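Local atomic coordinates of lipoteichoic acid primase (Listeria monocytogenes, PDB entry 4UOP), a protein that belongs to the sulfatase-like, alkaline-phosphatase-type family of metal-dependent enzymes and carries a magnesium ion in its extracellular catalytic domain. Residues G248-A253 with H285-T290. Sequence-based numbering, arbitrary orientation.
Sequences GNYFEA and HHIIKT. With MG (magnesium ion), chain J.
Just beyond the magnesium site of this sulfatase-family domain, the Tyr250 ring reaches from its helix to the metal-binding loop and packs against Ile287 and Ile288. CG1 of Ile288 stands over one face of the ring, 4.0 Å from the centroid of Tyr250 and 4° off the normal, a well-centred CH-pi contact. From an oblique direction the CG2 methyl of Ile287 comes to 3.3 Å from CE1 of Tyr250, a tight approach, while the rest of that isoleucine leads away. With CG anti to the backbone N (chi1 176°), Tyr250 extends off the helix so that its hydroxyl passes the two isoleucines and hydrogen-bonds the carbonyl O of Ser67. The loop has its own supports: OE1 of Gln69 accepts from the backbone N of both Ile287 and Ile288. Two residues before this apolar pair, NE2 of His285 binds magnesium at 2.2 Å; Glu66, Thr108, Asp284 and a water are also ligands. At the far side of the imidazole, ND1 of His285 donates to the carbonyl O of His286 at 2.9 Å. That bond is almost straight (178°) and lies in the ring plane, which should fix the ring's rotation and leave NE2 for the metal. The contact thus joins the N-terminal part of helix 246-271 to the loop that follows strand 277-283 of the central mixed sheet, before helix 312-315.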
ATOM      1  N   GLY B 248      -2.265 -19.425  19.649  1.00 22.19           N
ATOM      2  CA  GLY B 248      -1.472 -20.447  20.320  1.00 21.32           C
ATOM      3  C   GLY B 248      -0.144 -20.663  19.637  1.00 20.24           C
ATOM      4  O   GLY B 248       0.905 -20.691  20.287  1.00 20.66           O
ATOM      5  N   ASN B 249      -0.166 -20.777  18.316  1.00 19.52           N
ATOM      6  CA  ASN B 249       1.056 -20.946  17.555  1.00 20.62           C
ATOM      7  C   ASN B 249       1.954 -19.719  17.702  1.00 19.35           C
ATOM      8  O   ASN B 249       3.170 -19.855  17.804  1.00 18.60           O
ATOM      9  CB  ASN B 249       0.754 -21.217  16.086  1.00 21.97           C
ATOM     10  CG  ASN B 249       0.018 -22.537  15.884  1.00 25.17           C
ATOM     11  OD1 ASN B 249       0.148 -23.452  16.688  1.00 28.34           O
ATOM     12  ND2 ASN B 249      -0.756 -22.625  14.826  1.00 26.79           N
ATOM     13  N   TYR B 250       1.334 -18.548  17.743  1.00 18.87           N
ATOM     14  CA  TYR B 250       2.044 -17.285  17.941  1.00 18.51           C
ATOM     15  C   TYR B 250       2.795 -17.317  19.254  1.00 18.35           C
ATOM     16  O   TYR B 250       3.978 -17.029  19.291  1.00 17.46           O
ATOM     17  CB  TYR B 250       1.071 -16.118  17.923  1.00 18.30           C
ATOM     18  CG  TYR B 250       1.710 -14.785  18.209  1.00 19.05           C
ATOM     19  CD1 TYR B 250       2.422 -14.106  17.219  1.00 19.39           C
ATOM     20  CD2 TYR B 250       1.608 -14.211  19.455  1.00 18.60           C
ATOM     21  CE1 TYR B 250       3.006 -12.879  17.470  1.00 18.62           C
ATOM     22  CE2 TYR B 250       2.189 -12.984  19.719  1.00 18.95           C
ATOM     23  CZ  TYR B 250       2.874 -12.321  18.719  1.00 18.80           C
ATOM     24  OH  TYR B 250       3.450 -11.108  19.003  1.00 19.23           O
ATOM     25  N   PHE B 251       2.127 -17.740  20.322  1.00 19.22           N
ATOM     26  CA  PHE B 251       2.778 -17.828  21.629  1.00 19.70           C
ATOM     27  C   PHE B 251       3.957 -18.814  21.674  1.00 19.22           C
ATOM     28  O   PHE B 251       4.974 -18.532  22.312  1.00 18.05           O
ATOM     29  CB  PHE B 251       1.773 -18.186  22.728  1.00 20.59           C
ATOM     30  CG  PHE B 251       0.888 -17.049  23.180  1.00 21.40           C
ATOM     31  CD1 PHE B 251       1.357 -15.743  23.303  1.00 21.86           C
ATOM     32  CD2 PHE B 251      -0.429 -17.307  23.529  1.00 22.98           C
ATOM     33  CE1 PHE B 251       0.525 -14.736  23.743  1.00 22.21           C
ATOM     34  CE2 PHE B 251      -1.267 -16.297  23.956  1.00 22.51           C
ATOM     35  CZ  PHE B 251      -0.793 -15.007  24.061  1.00 22.79           C
ATOM     36  N   GLU B 252       3.841 -19.972  21.018  1.00 18.69           N
ATOM     37  CA  GLU B 252       4.970 -20.909  20.942  1.00 20.68           C
ATOM     38  C   GLU B 252       6.157 -20.272  20.201  1.00 19.34           C
ATOM     39  O   GLU B 252       7.308 -20.440  20.592  1.00 18.19           O
ATOM     40  CB  GLU B 252       4.610 -22.193  20.200  1.00 22.55           C
ATOM     41  CG  GLU B 252       3.471 -22.983  20.805  1.00 24.66           C
ATOM     42  CD  GLU B 252       3.846 -23.770  22.051  1.00 27.93           C
ATOM     43  OE1 GLU B 252       5.015 -23.729  22.520  1.00 28.14           O
ATOM     44  OE2 GLU B 252       2.932 -24.462  22.553  1.00 30.64           O
ATOM     45  N   ALA B 253       5.862 -19.558  19.124  1.00 18.98           N
ATOM     46  CA  ALA B 253       6.911 -18.975  18.280  1.00 18.68           C
ATOM     47  C   ALA B 253       7.596 -17.814  18.975  1.00 18.99           C
ATOM     48  O   ALA B 253       8.826 -17.707  18.934  1.00 18.88           O
ATOM     49  CB  ALA B 253       6.348 -18.519  16.954  1.00 19.08           C
ATOM     50  N   HIS B 285       6.772  -4.935  14.186  1.00 14.97           N
ATOM     51  CA  HIS B 285       5.388  -4.501  14.075  1.00 15.85           C
ATOM     52  C   HIS B 285       4.512  -5.583  14.676  1.00 16.56           C
ATOM     53  O   HIS B 285       4.975  -6.717  14.901  1.00 16.04           O
ATOM     54  CB  HIS B 285       5.021  -4.312  12.604  1.00 16.57           C
ATOM     55  CG  HIS B 285       5.328  -5.508  11.772  1.00 17.52           C
ATOM     56  ND1 HIS B 285       4.523  -6.626  11.764  1.00 18.75           N
ATOM     57  CD2 HIS B 285       6.386  -5.803  10.983  1.00 19.15           C
ATOM     58  CE1 HIS B 285       5.054  -7.545  10.985  1.00 18.69           C
ATOM     59  NE2 HIS B 285       6.192  -7.076  10.508  1.00 19.93           N
ATOM     60  N   HIS B 286       3.257  -5.219  14.937  1.00 17.34           N
ATOM     61  CA  HIS B 286       2.298  -6.152  15.492  1.00 18.13           C
ATOM     62  C   HIS B 286       1.838  -7.099  14.409  1.00 17.42           C
ATOM     63  O   HIS B 286       2.006  -6.840  13.219  1.00 16.19           O
ATOM     64  CB  HIS B 286       1.105  -5.426  16.086  1.00 18.85           C
ATOM     65  CG  HIS B 286       0.057  -5.076  15.087  1.00 20.22           C
ATOM     66  ND1 HIS B 286       0.229  -4.087  14.144  1.00 21.53           N
ATOM     67  CD2 HIS B 286      -1.179  -5.586  14.878  1.00 22.14           C
ATOM     68  CE1 HIS B 286      -0.859  -3.996  13.401  1.00 23.03           C
ATOM     69  NE2 HIS B 286      -1.728  -4.901  13.823  1.00 23.30           N
ATOM     70  N   ILE B 287       1.267  -8.211  14.839  1.00 18.46           N
ATOM     71  CA  ILE B 287       0.707  -9.153  13.893  1.00 20.07           C
ATOM     72  C   ILE B 287      -0.694  -9.635  14.292  1.00 20.95           C
ATOM     73  O   ILE B 287      -1.462 -10.040  13.426  1.00 21.77           O
ATOM     74  CB  ILE B 287       1.681 -10.342  13.657  1.00 21.18           C
ATOM     75  CG1 ILE B 287       1.329 -11.107  12.378  1.00 23.18           C
ATOM     76  CG2 ILE B 287       1.716 -11.270  14.859  1.00 22.16           C
ATOM     77  CD1 ILE B 287       1.248 -10.241  11.136  1.00 24.13           C
ATOM     78  N   ILE B 288      -1.025  -9.580  15.579  1.00 21.24           N
ATOM     79  CA  ILE B 288      -2.323 -10.048  16.072  1.00 22.90           C
ATOM     80  C   ILE B 288      -3.231  -8.840  16.299  1.00 23.16           C
ATOM     81  O   ILE B 288      -2.909  -7.936  17.081  1.00 21.51           O
ATOM     82  CB  ILE B 288      -2.159 -10.828  17.390  1.00 22.77           C
ATOM     83  CG1 ILE B 288      -1.134 -11.975  17.247  1.00 23.80           C
ATOM     84  CG2 ILE B 288      -3.516 -11.308  17.893  1.00 23.99           C
ATOM     85  CD1 ILE B 288      -1.501 -13.086  16.267  1.00 24.66           C
ATOM     86  N   LYS B 289      -4.353  -8.805  15.590  1.00 24.19           N
ATOM     87  CA  LYS B 289      -5.371  -7.790  15.841  1.00 27.11           C
ATOM     88  C   LYS B 289      -6.186  -8.264  17.037  1.00 26.35           C
ATOM     89  O   LYS B 289      -7.040  -9.158  16.900  1.00 25.11           O
ATOM     90  CB  LYS B 289      -6.250  -7.586  14.615  1.00 30.59           C
ATOM     91  CG  LYS B 289      -5.484  -7.089  13.410  1.00 35.52           C
ATOM     92  CD  LYS B 289      -6.302  -6.092  12.608  1.00 41.06           C
ATOM     93  CE  LYS B 289      -5.485  -5.485  11.478  1.00 44.31           C
ATOM     94  NZ  LYS B 289      -5.257  -6.449  10.369  1.00 45.92           N
ATOM     95  N   THR B 290      -5.902  -7.703  18.208  1.00 24.33           N
ATOM     96  CA  THR B 290      -6.395  -8.290  19.449  1.00 25.74           C
ATOM     97  C   THR B 290      -7.906  -8.120  19.598  1.00 28.74           C
ATOM     98  O   THR B 290      -8.545  -8.950  20.237  1.00 28.19           O
ATOM     99  CB  THR B 290      -5.681  -7.741  20.698  1.00 25.32           C
ATOM    100  OG1 THR B 290      -5.732  -6.305  20.690  1.00 25.91           O
ATOM    101  CG2 THR B 290      -4.226  -8.205  20.728  1.00 25.21           C
TER
HETATM  102 MG    MG J1616       7.846  -8.493  10.093  1.00 10.93          MG
HETATM  103  O   HOH W   1       6.526  -9.445   8.590  1.00 21.74           O